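Long-range contacts in putative phosphosugar isomerases (Salmonella typhimurium LT2, PDB 3FKJ), which probably binds a phosphorylated sugar derivative and may act as a sugar isomerase: residues A[44-49]-A[93-98]; A[51-56]-A[71-76]; A[75-80]-A[102-107]; A[85-90]-A[110-115]; A[116-121]-A[133-138]. All blocks are in the same frame, centred on the assembly; numbering follows the deposited sequence.

Overall arrangement
All five contacts lie in one SIS domain, built round a parallel sheet with strand order 70-75, 42-47, 91-97, 118-123, 136-139. Contact 1 joins two inner strands; contact 5 adds the edge strand 136-139, its centre about 11 Å from that of contact 1, while contact 2 lays the short helix 50-53 against the other edge strand, its centre about 6 Å from that of contact 1. Contacts 3 and 4 use helix 103-115, near its start and end, with centres about 14 Å apart. Phe79 and Leu87 touch between these two, and Arg113 salt-bridges Asp135 between contacts 4 and 5. Contacts 1 to 3 all meet Glu249 of the second subunit; contact 4 reaches that subunit through Lys85.

Contact 1: residues A[44-49]-A[93-98]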
# COMPACT_ATOMS: atom_id res chain seq x y z
N TRP A 44 0.83 -7.39 -13.24
CA TRP A 44 0.88 -6.09 -12.60
C TRP A 44 -0.38 -5.33 -12.88
O TRP A 44 -0.84 -5.23 -14.03
CB TRP A 44 2.06 -5.24 -13.06
CG TRP A 44 3.35 -5.60 -12.43
CD1 TRP A 44 3.89 -5.06 -11.29
CD2 TRP A 44 4.26 -6.58 -12.88
NE1 TRP A 44 5.08 -5.65 -11.01
CE2 TRP A 44 5.36 -6.56 -11.99
CE3 TRP A 44 4.26 -7.48 -13.95
CZ2 TRP A 44 6.47 -7.42 -12.13
CZ3 TRP A 44 5.38 -8.31 -14.12
CH2 TRP A 44 6.45 -8.28 -13.19
N PHE A 45 -0.94 -4.80 -11.81
CA PHE A 45 -1.91 -3.72 -11.85
C PHE A 45 -1.21 -2.37 -11.75
O PHE A 45 -0.52 -2.09 -10.77
CB PHE A 45 -2.88 -3.88 -10.71
CG PHE A 45 -3.67 -5.13 -10.79
CD1 PHE A 45 -4.68 -5.25 -11.74
CD2 PHE A 45 -3.39 -6.19 -9.94
CE1 PHE A 45 -5.43 -6.41 -11.81
CE2 PHE A 45 -4.12 -7.37 -10.01
CZ PHE A 45 -5.15 -7.48 -10.96
N VAL A 46 -1.38 -1.54 -12.78
CA VAL A 46 -0.66 -0.31 -12.88
C VAL A 46 -1.60 0.87 -13.21
O VAL A 46 -2.39 0.83 -14.14
CB VAL A 46 0.54 -0.43 -13.86
CG1 VAL A 46 1.47 0.82 -13.77
CG2 VAL A 46 1.37 -1.71 -13.56
N GLY A 47 -1.49 1.91 -12.42
CA GLY A 47 -2.25 3.11 -12.65
C GLY A 47 -1.96 4.14 -11.59
O GLY A 47 -1.08 3.94 -10.76
N CYS A 48 -2.71 5.25 -11.65
CA CYS A 48 -2.57 6.37 -10.71
C CYS A 48 -3.87 6.68 -10.00
O CYS A 48 -4.91 6.70 -10.62
CB CYS A 48 -2.13 7.64 -11.45
SG CYS A 48 -0.55 7.49 -12.31
N GLY A 49 -3.76 6.94 -8.70
CA GLY A 49 -4.88 7.35 -7.87
C GLY A 49 -6.01 6.36 -7.91
O GLY A 49 -5.83 5.18 -7.58
N VAL A 93 0.31 -6.89 -17.90
CA VAL A 93 0.24 -5.60 -17.22
C VAL A 93 -1.12 -5.00 -17.54
O VAL A 93 -1.50 -4.85 -18.71
CB VAL A 93 1.41 -4.65 -17.60
CG1 VAL A 93 1.28 -3.29 -16.84
CG2 VAL A 93 2.77 -5.33 -17.33
N ILE A 94 -1.88 -4.72 -16.49
CA ILE A 94 -3.23 -4.24 -16.63
C ILE A 94 -3.25 -2.81 -16.13
O ILE A 94 -2.95 -2.54 -14.97
CB ILE A 94 -4.25 -5.11 -15.86
CG1 ILE A 94 -4.04 -6.58 -16.23
CG2 ILE A 94 -5.71 -4.61 -16.11
CD1 ILE A 94 -4.89 -7.56 -15.41
N LEU A 95 -3.58 -1.90 -17.06
CA LEU A 95 -3.55 -0.47 -16.81
C LEU A 95 -4.96 0.15 -16.93
O LEU A 95 -5.80 -0.36 -17.65
CB LEU A 95 -2.53 0.18 -17.75
CG LEU A 95 -1.17 -0.52 -17.82
CD1 LEU A 95 -0.96 -1.25 -19.15
CD2 LEU A 95 -0.06 0.52 -17.60
N ALA A 96 -5.22 1.20 -16.16
CA ALA A 96 -6.46 1.96 -16.22
C ALA A 96 -6.17 3.44 -16.27
O ALA A 96 -5.22 3.93 -15.66
CB ALA A 96 -7.37 1.66 -15.07
N SER A 97 -6.99 4.16 -17.03
CA SER A 97 -6.96 5.62 -17.11
C SER A 97 -8.34 6.05 -17.61
O SER A 97 -8.77 5.58 -18.68
CB SER A 97 -5.90 6.11 -18.12
OG SER A 97 -5.78 7.53 -18.12
N GLN A 98 -9.02 6.92 -16.86
CA GLN A 98 -10.34 7.46 -17.25
C GLN A 98 -10.43 8.06 -18.70
O GLN A 98 -11.06 7.49 -19.60
CB GLN A 98 -10.82 8.47 -16.20
CG GLN A 98 -12.24 9.08 -16.47
CD GLN A 98 -13.40 8.17 -16.05
OE1 GLN A 98 -13.19 7.10 -15.46
NE2 GLN A 98 -14.62 8.61 -16.33
O HOH W 1 -3.74 5.97 -14.53
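Strands 42-47 and 91-97, two inner neighbours of the parallel sheet in the SIS domain, meet here in register, Trp44 beside Val93, Phe45 beside Ile94 and Val46 beside Leu95. Ile94 N gives a short, nearly straight bond to Trp44 O (2.7 Å), and Val46 N returns one to Ile94 O at 2.9 Å. The pairing then slackens: Ala96 N reaches Val46 O only weakly, at 3.5 Å. A water bridges the wider gap beyond, accepting from Cys48 N and donating to Ala96 O. Both strands are central in the parallel sheet of the alpha-beta-alpha sandwich of SIS domains, and Gly49, at the N-cap of the next helix, bonds through its N to Glu249 of the second subunit. Side chains alternate across the sheet. On the face of Val46, CG2 packs on Val93 CG1 (3.6 Å), the two valines meeting at a slant; CG2 lies anti to its own carbonyl carbon, which swings it toward Val93, while CB rests 3.9 Å from Leu95 CD2. On the other face Phe45 and Ile94 run side by side and point the same way, with Phe45 CE1 3.8 Å from Ile94 CD1. The Phe45 ring also meets that of Phe55, and Trp44 meets Phe79 on the Val46 face.

Contact 2: residues A[51-56]-A[71-76]; sequences SLTGFW and VGYITS
Leu52 and Tyr73 meet because each swings its CG anti to the backbone N, chi1 -176° and 176°, which extends the leucine branches toward strand 70-75 and the phenol ring toward helix 50-53. Leu52 CD1 sits over the centre of the ring, 3.7 Å from its centroid and close to the normal, in a CH-pi contact. The opposite face takes the edge of Trp56 in a T-shaped pair, centroids 5.3 Å apart and planes at 82°; CZ3 lies over that face, offset toward the rim, and CE3 comes 3.6 Å from Tyr73 CZ. The ring is thus clamped between an aliphatic and an aromatic group, while its rim meets Phe55 CB and Thr53 CA near the ring plane. Leu52 O lies 3.3 Å from Tyr73 OH and also accepts from Phe55 N. The second leucine branch, CD2, reaches past the ring to Thr75 N at 3.8 Å. The polar ends find partners outside the two segments: Trp56 NE1 bonds Gly220 O, Thr53 OG1 bonds Gln228 OE1, and Thr75 OG1 bonds Glu249 of the second subunit. The arrangement is that of an alpha-beta-alpha sandwich, where the short helix following strand 42-47 folds back over the edge strand 70-75 of the parallel sheet in the SIS domain.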
# COMPACT_ATOMS: atom_id res chain seq x y z
N SER A 51 -7.32 5.11 -10.42
CA SER A 51 -7.04 4.10 -11.43
C SER A 51 -6.04 3.02 -11.00
O SER A 51 -5.82 2.07 -11.73
CB SER A 51 -6.65 4.78 -12.76
OG SER A 51 -7.81 5.33 -13.39
N LEU A 52 -5.47 3.17 -9.80
CA LEU A 52 -4.78 2.10 -9.12
C LEU A 52 -5.66 1.41 -8.06
O LEU A 52 -5.71 0.17 -8.00
CB LEU A 52 -3.52 2.64 -8.48
CG LEU A 52 -2.65 1.59 -7.80
CD1 LEU A 52 -2.33 0.40 -8.76
CD2 LEU A 52 -1.39 2.26 -7.20
N THR A 53 -6.33 2.17 -7.22
CA THR A 53 -7.19 1.58 -6.17
C THR A 53 -8.38 0.81 -6.79
O THR A 53 -8.93 -0.09 -6.17
CB THR A 53 -7.77 2.62 -5.18
OG1 THR A 53 -8.50 3.62 -5.89
CG2 THR A 53 -6.70 3.23 -4.22
N GLY A 54 -8.75 1.16 -8.03
CA GLY A 54 -9.77 0.43 -8.78
C GLY A 54 -9.37 -1.03 -9.08
O GLY A 54 -10.23 -1.83 -9.42
N PHE A 55 -8.09 -1.35 -8.94
CA PHE A 55 -7.57 -2.68 -9.12
C PHE A 55 -7.51 -3.52 -7.84
O PHE A 55 -7.22 -4.71 -7.93
CB PHE A 55 -6.17 -2.62 -9.75
CG PHE A 55 -6.16 -2.20 -11.19
CD1 PHE A 55 -7.01 -2.81 -12.12
CD2 PHE A 55 -5.29 -1.21 -11.63
CE1 PHE A 55 -6.98 -2.43 -13.45
CE2 PHE A 55 -5.26 -0.82 -12.94
CZ PHE A 55 -6.12 -1.42 -13.85
N TRP A 56 -7.77 -2.91 -6.67
CA TRP A 56 -7.71 -3.62 -5.41
C TRP A 56 -8.57 -4.89 -5.36
O TRP A 56 -8.11 -5.90 -4.83
CB TRP A 56 -8.14 -2.72 -4.23
CG TRP A 56 -7.76 -3.38 -2.93
CD1 TRP A 56 -8.56 -4.11 -2.12
CD2 TRP A 56 -6.46 -3.42 -2.36
NE1 TRP A 56 -7.84 -4.58 -1.04
CE2 TRP A 56 -6.54 -4.18 -1.17
CE3 TRP A 56 -5.22 -2.88 -2.73
CZ2 TRP A 56 -5.43 -4.42 -0.34
CZ3 TRP A 56 -4.10 -3.10 -1.89
CH2 TRP A 56 -4.22 -3.86 -0.70
N VAL A 71 1.80 -11.27 -8.14
CA VAL A 71 0.89 -10.16 -8.39
C VAL A 71 1.46 -8.83 -7.86
O VAL A 71 1.79 -8.72 -6.67
CB VAL A 71 -0.52 -10.44 -7.80
CG1 VAL A 71 -1.45 -9.28 -8.04
CG2 VAL A 71 -1.07 -11.73 -8.44
N GLY A 72 1.61 -7.87 -8.78
CA GLY A 72 2.13 -6.54 -8.50
C GLY A 72 1.05 -5.50 -8.58
O GLY A 72 0.02 -5.71 -9.23
N TYR A 73 1.29 -4.36 -7.94
CA TYR A 73 0.31 -3.29 -7.78
C TYR A 73 1.04 -2.00 -7.56
O TYR A 73 1.63 -1.77 -6.50
CB TYR A 73 -0.58 -3.65 -6.61
CG TYR A 73 -1.64 -2.65 -6.19
CD1 TYR A 73 -2.92 -2.71 -6.73
CD2 TYR A 73 -1.39 -1.75 -5.17
CE1 TYR A 73 -3.90 -1.85 -6.31
CE2 TYR A 73 -2.37 -0.87 -4.76
CZ TYR A 73 -3.62 -0.95 -5.32
OH TYR A 73 -4.58 -0.10 -4.89
N ILE A 74 1.12 -1.17 -8.59
CA ILE A 74 2.13 -0.12 -8.59
C ILE A 74 1.66 1.16 -9.32
O ILE A 74 0.99 1.11 -10.34
CB ILE A 74 3.48 -0.66 -9.18
CG1 ILE A 74 4.60 0.39 -9.12
CG2 ILE A 74 3.28 -1.09 -10.60
CD1 ILE A 74 5.10 0.69 -7.71
N THR A 75 2.03 2.30 -8.74
CA THR A 75 1.75 3.59 -9.34
C THR A 75 2.61 3.74 -10.61
O THR A 75 3.80 3.41 -10.62
CB THR A 75 1.87 4.74 -8.31
OG1 THR A 75 1.25 5.93 -8.83
CG2 THR A 75 3.37 5.01 -7.88
N SER A 76 1.98 4.27 -11.66
CA SER A 76 2.50 4.19 -13.01
C SER A 76 3.90 4.73 -13.17
O SER A 76 4.74 4.08 -13.79
CB SER A 76 1.57 4.92 -13.99
OG SER A 76 0.25 4.39 -14.00

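Contact 3: residues A[75-80]-A[102-107]; sequences TSNEFV and TAETVA
Glu104 enters the groove between helices 76-81 and 103-115, two helices of the SIS alpha-beta-alpha sandwich; the axes of segments 76-80 and 103-107 come within 8.1 Å at an angle of 41°. Its CB rests against Asn77, 3.6 Å from both Asn77 CB and Asn77 OD1. The next atom, CG, is held between the backbone N and the carbonyl carbon (chi1 54°), a cramped placing that keeps the chain close to the neighbouring helix and puts CG 4.0 Å from Ser76 CB. A bend at chi2 then turns the carboxylate aside, its plane 52° from the Asn77 amide. At the tip, OE2 leaves the helix pair altogether: it accepts a hydrogen bond from His252 of the second subunit and forms a salt bridge with Arg279 of that subunit. The aliphatic half of the side chain therefore packs within the domain while the charge serves the subunit interface. The rest of the seam is compact. Ser76 CB sits against the main-chain carbonyl of Glu104, and a turn later Val80 CG2 touches the same oxygen at 3.6 Å and Ala107 CB at 3.8 Å. On the sheet side lie Ser76 and Thr105. Both residues touch Cys48; Ser76 also touches Val46 and Thr105 touches Leu95. Here the two hydroxyls close the contact: Ser76 OG and Thr105 OG1 share a hydrogen bond of 2.8 Å.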
# COMPACT_ATOMS: atom_id res chain seq x y z
N THR A 75 2.03 2.30 -8.74
CA THR A 75 1.75 3.59 -9.34
C THR A 75 2.61 3.74 -10.61
O THR A 75 3.80 3.41 -10.62
CB THR A 75 1.87 4.74 -8.31
OG1 THR A 75 1.25 5.93 -8.83
CG2 THR A 75 3.37 5.01 -7.88
N SER A 76 1.98 4.27 -11.66
CA SER A 76 2.50 4.19 -13.01
C SER A 76 3.90 4.73 -13.17
O SER A 76 4.74 4.08 -13.79
CB SER A 76 1.57 4.92 -13.99
OG SER A 76 0.25 4.39 -14.00
N ASN A 77 4.15 5.91 -12.63
CA ASN A 77 5.41 6.56 -12.84
C ASN A 77 6.54 5.90 -12.09
O ASN A 77 7.70 6.00 -12.53
CB ASN A 77 5.33 8.07 -12.57
CG ASN A 77 6.22 8.84 -13.53
OD1 ASN A 77 6.56 8.31 -14.59
ND2 ASN A 77 6.58 10.08 -13.20
N GLU A 78 6.24 5.22 -10.99
CA GLU A 78 7.26 4.40 -10.36
C GLU A 78 7.62 3.16 -11.20
O GLU A 78 8.80 2.83 -11.28
CB GLU A 78 6.89 3.99 -8.96
CG GLU A 78 8.03 3.17 -8.35
CD GLU A 78 8.27 3.44 -6.91
OE1 GLU A 78 8.13 4.60 -6.48
OE2 GLU A 78 8.61 2.48 -6.22
N PHE A 79 6.61 2.52 -11.78
CA PHE A 79 6.75 1.39 -12.70
C PHE A 79 7.60 1.74 -13.91
O PHE A 79 8.47 0.97 -14.31
CB PHE A 79 5.33 0.92 -13.15
CG PHE A 79 5.31 -0.32 -14.03
CD1 PHE A 79 5.48 -1.58 -13.49
CD2 PHE A 79 5.08 -0.22 -15.40
CE1 PHE A 79 5.40 -2.73 -14.31
CE2 PHE A 79 5.02 -1.36 -16.20
CZ PHE A 79 5.18 -2.60 -15.65
N VAL A 80 7.36 2.94 -14.45
CA VAL A 80 8.12 3.49 -15.57
C VAL A 80 9.57 3.72 -15.20
O VAL A 80 10.49 3.39 -15.97
CB VAL A 80 7.52 4.83 -16.04
CG1 VAL A 80 8.46 5.62 -16.96
CG2 VAL A 80 6.20 4.59 -16.71
N THR A 102 -3.36 10.01 -19.01
CA THR A 102 -2.39 10.20 -17.93
C THR A 102 -1.03 9.76 -18.46
O THR A 102 -0.77 8.58 -18.58
CB THR A 102 -2.76 9.37 -16.66
OG1 THR A 102 -4.13 9.59 -16.32
CG2 THR A 102 -1.89 9.75 -15.50
N ALA A 103 -0.17 10.73 -18.78
CA ALA A 103 1.11 10.48 -19.45
C ALA A 103 1.89 9.33 -18.83
O ALA A 103 2.45 8.50 -19.55
CB ALA A 103 1.98 11.78 -19.49
N GLU A 104 1.92 9.26 -17.50
CA GLU A 104 2.73 8.21 -16.86
C GLU A 104 2.12 6.80 -17.00
O GLU A 104 2.86 5.82 -17.02
CB GLU A 104 3.06 8.53 -15.38
CG GLU A 104 1.88 8.85 -14.50
CD GLU A 104 1.65 10.33 -14.34
OE1 GLU A 104 1.29 10.94 -15.35
OE2 GLU A 104 1.79 10.86 -13.21
N THR A 105 0.79 6.71 -17.10
CA THR A 105 0.12 5.43 -17.32
C THR A 105 0.31 5.00 -18.77
O THR A 105 0.43 3.81 -19.03
CB THR A 105 -1.39 5.48 -16.94
OG1 THR A 105 -1.50 5.91 -15.57
CG2 THR A 105 -2.10 4.09 -17.12
N VAL A 106 0.37 5.96 -19.70
CA VAL A 106 0.65 5.66 -21.13
C VAL A 106 2.09 5.14 -21.27
O VAL A 106 2.32 4.15 -21.95
CB VAL A 106 0.37 6.88 -22.07
CG1 VAL A 106 0.90 6.67 -23.48
CG2 VAL A 106 -1.13 7.17 -22.14
N ALA A 107 3.03 5.79 -20.58
CA ALA A 107 4.46 5.39 -20.56
C ALA A 107 4.68 4.04 -19.89
O ALA A 107 5.53 3.27 -20.33
CB ALA A 107 5.33 6.47 -19.87

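Contact 4: residues A[85-90]-A[110-115]; sequences KALGKN and RVAREK
Gly88, in an extended stretch of the loop before strand 91-97, passes Lys115, near the C-terminal end of helix 103-115, with its CA 5.1 Å from Lys115 CA, and its CA-H points at Lys115 O across 3.4 Å. No conventional hydrogen bond spans the contact. Most of the packing falls to Leu87, whose CG lies anti to the backbone N (chi1 -175°), an orientation that extends CD2 to the helix. This CD2 touches both Lys115 CB and Lys115 CG at 3.7 Å, and reaches Ala112 CA at 3.9 Å. Leucine and lysine cross at about a right angle, the methyl meeting the first carbons of the lysine; a bend at chi2 of Lys115 then leads the rest of the chain away from the loop. Behind Leu87 lie Trp44, Val93 and Phe79, so the leucine fills the layer between helix end and sheet in this alpha-beta-alpha sandwich. Lys85, further back in the loop, salt-bridges Glu65 of the second subunit. Carbon contacts and a single CA-H...O approach make the join mainly apolar: the loop meets the helix mainly through van der Waals contacts of Leu87, while the lysine contributes its aliphatic part and keeps its charge out of the contact.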
# COMPACT_ATOMS: atom_id res chain seq x y z
N LYS A 85 12.80 -6.03 -12.84
CA LYS A 85 13.45 -6.94 -13.77
C LYS A 85 12.59 -8.15 -14.03
O LYS A 85 12.78 -8.81 -15.02
CB LYS A 85 14.82 -7.34 -13.26
CG LYS A 85 15.83 -6.22 -13.36
CD LYS A 85 17.20 -6.65 -12.91
CE LYS A 85 18.18 -5.49 -13.08
NZ LYS A 85 19.56 -5.80 -12.61
N ALA A 86 11.62 -8.43 -13.16
CA ALA A 86 10.71 -9.57 -13.37
C ALA A 86 9.74 -9.36 -14.51
O ALA A 86 9.11 -10.32 -14.94
CB ALA A 86 9.95 -9.90 -12.11
N LEU A 87 9.57 -8.12 -14.98
CA LEU A 87 8.65 -7.87 -16.11
C LEU A 87 9.18 -8.44 -17.44
O LEU A 87 10.32 -8.17 -17.83
CB LEU A 87 8.37 -6.37 -16.24
CG LEU A 87 7.34 -5.94 -17.30
CD1 LEU A 87 5.91 -6.28 -16.89
CD2 LEU A 87 7.49 -4.43 -17.55
N GLY A 88 8.36 -9.20 -18.14
CA GLY A 88 8.76 -9.75 -19.42
C GLY A 88 7.68 -10.52 -20.17
O GLY A 88 6.49 -10.27 -19.98
N LYS A 89 8.14 -11.45 -21.00
CA LYS A 89 7.34 -12.16 -21.99
C LYS A 89 6.09 -12.79 -21.45
O LYS A 89 5.06 -12.77 -22.13
CB LYS A 89 8.15 -13.31 -22.59
CG LYS A 89 8.87 -13.01 -23.89
CD LYS A 89 9.86 -14.15 -24.22
CE LYS A 89 9.34 -15.55 -23.83
NZ LYS A 89 10.08 -16.67 -24.50
N ASN A 90 6.19 -13.36 -20.25
CA ASN A 90 5.09 -14.07 -19.58
C ASN A 90 4.42 -13.28 -18.45
O ASN A 90 3.84 -13.85 -17.52
CB ASN A 90 5.61 -15.42 -19.09
CG ASN A 90 6.06 -16.32 -20.24
OD1 ASN A 90 5.34 -16.52 -21.22
ND2 ASN A 90 7.27 -16.83 -20.13
N ARG A 110 3.72 1.53 -22.48
CA ARG A 110 4.80 1.52 -23.46
C ARG A 110 5.95 0.69 -22.96
O ARG A 110 6.42 -0.18 -23.66
CB ARG A 110 5.28 2.95 -23.76
CG ARG A 110 6.46 3.03 -24.77
CD ARG A 110 7.03 4.44 -24.93
NE ARG A 110 7.21 5.16 -23.66
CZ ARG A 110 8.22 4.96 -22.79
NH1 ARG A 110 9.17 4.05 -23.02
NH2 ARG A 110 8.25 5.68 -21.67
N VAL A 111 6.39 0.95 -21.74
CA VAL A 111 7.49 0.17 -21.14
C VAL A 111 7.12 -1.33 -21.05
O VAL A 111 7.95 -2.18 -21.37
CB VAL A 111 7.88 0.72 -19.75
CG1 VAL A 111 8.77 -0.28 -18.98
CG2 VAL A 111 8.52 2.10 -19.88
N ALA A 112 5.88 -1.63 -20.63
CA ALA A 112 5.43 -3.01 -20.48
C ALA A 112 5.54 -3.74 -21.82
O ALA A 112 6.11 -4.83 -21.89
CB ALA A 112 3.98 -3.07 -19.97
N ARG A 113 5.00 -3.11 -22.87
CA ARG A 113 5.08 -3.62 -24.23
C ARG A 113 6.53 -3.74 -24.73
O ARG A 113 6.87 -4.71 -25.37
CB ARG A 113 4.23 -2.77 -25.19
CG ARG A 113 4.34 -3.25 -26.65
CD ARG A 113 3.41 -2.55 -27.62
NE ARG A 113 2.00 -2.95 -27.49
CZ ARG A 113 1.01 -2.39 -28.18
NH1 ARG A 113 1.28 -1.44 -29.05
NH2 ARG A 113 -0.24 -2.77 -28.03
N GLU A 114 7.38 -2.76 -24.44
CA GLU A 114 8.82 -2.85 -24.79
C GLU A 114 9.55 -4.03 -24.13
O GLU A 114 10.53 -4.55 -24.66
CB GLU A 114 9.54 -1.55 -24.44
CG GLU A 114 9.11 -0.34 -25.28
CD GLU A 114 9.67 0.99 -24.77
OE1 GLU A 114 10.15 1.06 -23.61
OE2 GLU A 114 9.60 1.97 -25.55
N LYS A 115 9.05 -4.44 -22.97
CA LYS A 115 9.59 -5.56 -22.19
C LYS A 115 9.04 -6.91 -22.63
O LYS A 115 9.56 -7.96 -22.23
CB LYS A 115 9.27 -5.33 -20.70
CG LYS A 115 10.43 -4.93 -19.79
CD LYS A 115 11.29 -3.80 -20.27
CE LYS A 115 12.49 -3.70 -19.32
NZ LYS A 115 13.40 -2.54 -19.54

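Contact 5: residues A[116-121]-A[133-138]; sequences GAATIG and YSDYII
Thr119 is gripped at three polar atoms by residues 133-136, where the loop runs into strand 136-139. Its OG1, placed between the backbone N and the carbonyl carbon (chi1 53°), donates to Tyr133 O at 2.7 Å and accepts from Asp135 N at 2.9 Å. Thr119 N in turn donates to Asp135 OD2, 3.0 Å away and met from above the carboxylate plane, and Thr119 O takes Tyr136 N, with a weak second bond from Asp135 N. Asp135 is exposed but nonetheless held, by Thr119 and, through its second oxygen, OD1, by a salt bridge to Arg113. Strands 118-123 and 136-139 thus begin their parallel pairing, the two strands of a beta-alpha-beta unit joined through helix 129-132, with 136-139 on the edge of the SIS-domain sheet. The pairing runs on through Gly121 N to Tyr136 O and Ile138 N to Gly121 O, each 2.8 Å and close to straight. Ser134 OG lies 3.6 Å from Gly121 CA and bonds Leu130 O. On the face of Ile120 the packing is tight, Ile120 CG2 and Ile138 CD1 being 3.4 Å apart, closer than usual for two carbons, and Ile30 and Leu162 of helices 22-35 and 155-170 cover both. The solvent side is looser: Ile137, exposed, meets the neighbouring strand little beyond its CA, which lies 3.3 Å from Gly121 O.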
# COMPACT_ATOMS: atom_id res chain seq x y z
N GLY A 116 8.00 -6.90 -23.45
CA GLY A 116 7.40 -8.13 -23.98
C GLY A 116 6.14 -8.59 -23.25
O GLY A 116 5.59 -9.63 -23.57
N ALA A 117 5.68 -7.80 -22.28
CA ALA A 117 4.46 -8.11 -21.52
C ALA A 117 3.22 -7.88 -22.38
O ALA A 117 3.24 -7.00 -23.27
CB ALA A 117 4.39 -7.26 -20.26
N ALA A 118 2.18 -8.68 -22.17
CA ALA A 118 0.85 -8.34 -22.66
C ALA A 118 0.31 -7.19 -21.84
O ALA A 118 0.46 -7.16 -20.60
CB ALA A 118 -0.09 -9.51 -22.63
N THR A 119 -0.34 -6.24 -22.53
CA THR A 119 -0.95 -5.10 -21.87
C THR A 119 -2.48 -5.12 -22.06
O THR A 119 -2.95 -5.36 -23.14
CB THR A 119 -0.35 -3.76 -22.40
OG1 THR A 119 -0.43 -3.74 -23.83
CG2 THR A 119 1.08 -3.61 -21.99
N ILE A 120 -3.23 -4.93 -20.97
CA ILE A 120 -4.69 -4.76 -21.03
C ILE A 120 -4.97 -3.34 -20.52
O ILE A 120 -4.61 -2.99 -19.38
CB ILE A 120 -5.47 -5.78 -20.14
CG1 ILE A 120 -5.13 -7.24 -20.51
CG2 ILE A 120 -6.98 -5.54 -20.24
CD1 ILE A 120 -5.71 -8.27 -19.54
N GLY A 121 -5.61 -2.54 -21.37
CA GLY A 121 -5.93 -1.16 -21.04
C GLY A 121 -7.41 -0.97 -20.78
O GLY A 121 -8.23 -1.26 -21.66
N TYR A 133 -0.74 1.66 -26.74
CA TYR A 133 0.12 0.64 -26.15
C TYR A 133 -0.65 -0.45 -25.42
O TYR A 133 -0.07 -1.19 -24.63
CB TYR A 133 1.09 1.31 -25.18
CG TYR A 133 1.96 2.33 -25.85
CD1 TYR A 133 2.95 1.94 -26.75
CD2 TYR A 133 1.80 3.69 -25.62
CE1 TYR A 133 3.77 2.87 -27.37
CE2 TYR A 133 2.60 4.62 -26.23
CZ TYR A 133 3.59 4.21 -27.10
OH TYR A 133 4.39 5.14 -27.68
N SER A 134 -1.94 -0.58 -25.71
CA SER A 134 -2.78 -1.61 -25.11
C SER A 134 -3.02 -2.70 -26.13
O SER A 134 -3.63 -2.45 -27.16
CB SER A 134 -4.14 -1.02 -24.69
OG SER A 134 -3.97 0.07 -23.78
N ASP A 135 -2.55 -3.91 -25.85
CA ASP A 135 -2.79 -5.05 -26.76
C ASP A 135 -4.28 -5.33 -26.77
O ASP A 135 -4.82 -5.73 -27.79
CB ASP A 135 -2.04 -6.33 -26.32
CG ASP A 135 -0.54 -6.18 -26.36
OD1 ASP A 135 -0.05 -5.49 -27.28
OD2 ASP A 135 0.16 -6.76 -25.49
N TYR A 136 -4.92 -5.17 -25.61
CA TYR A 136 -6.35 -5.38 -25.46
C TYR A 136 -6.93 -4.17 -24.75
O TYR A 136 -6.30 -3.64 -23.83
CB TYR A 136 -6.63 -6.67 -24.68
CG TYR A 136 -5.88 -7.90 -25.17
CD1 TYR A 136 -4.58 -8.19 -24.72
CD2 TYR A 136 -6.47 -8.79 -26.10
CE1 TYR A 136 -3.89 -9.30 -25.17
CE2 TYR A 136 -5.79 -9.92 -26.55
CZ TYR A 136 -4.50 -10.17 -26.10
OH TYR A 136 -3.84 -11.31 -26.54
N ILE A 137 -8.11 -3.75 -25.17
CA ILE A 137 -8.78 -2.55 -24.67
C ILE A 137 -10.16 -2.90 -24.10
O ILE A 137 -10.94 -3.55 -24.76
CB ILE A 137 -8.98 -1.48 -25.78
CG1 ILE A 137 -7.63 -1.05 -26.37
CG2 ILE A 137 -9.72 -0.27 -25.21
CD1 ILE A 137 -7.70 -0.54 -27.81
N ILE A 138 -10.44 -2.44 -22.89
CA ILE A 138 -11.77 -2.57 -22.31
C ILE A 138 -12.31 -1.16 -22.12
O ILE A 138 -11.68 -0.32 -21.50
CB ILE A 138 -11.73 -3.30 -20.96
CG1 ILE A 138 -11.42 -4.80 -21.18
CG2 ILE A 138 -13.05 -3.11 -20.22
CD1 ILE A 138 -10.39 -5.42 -20.21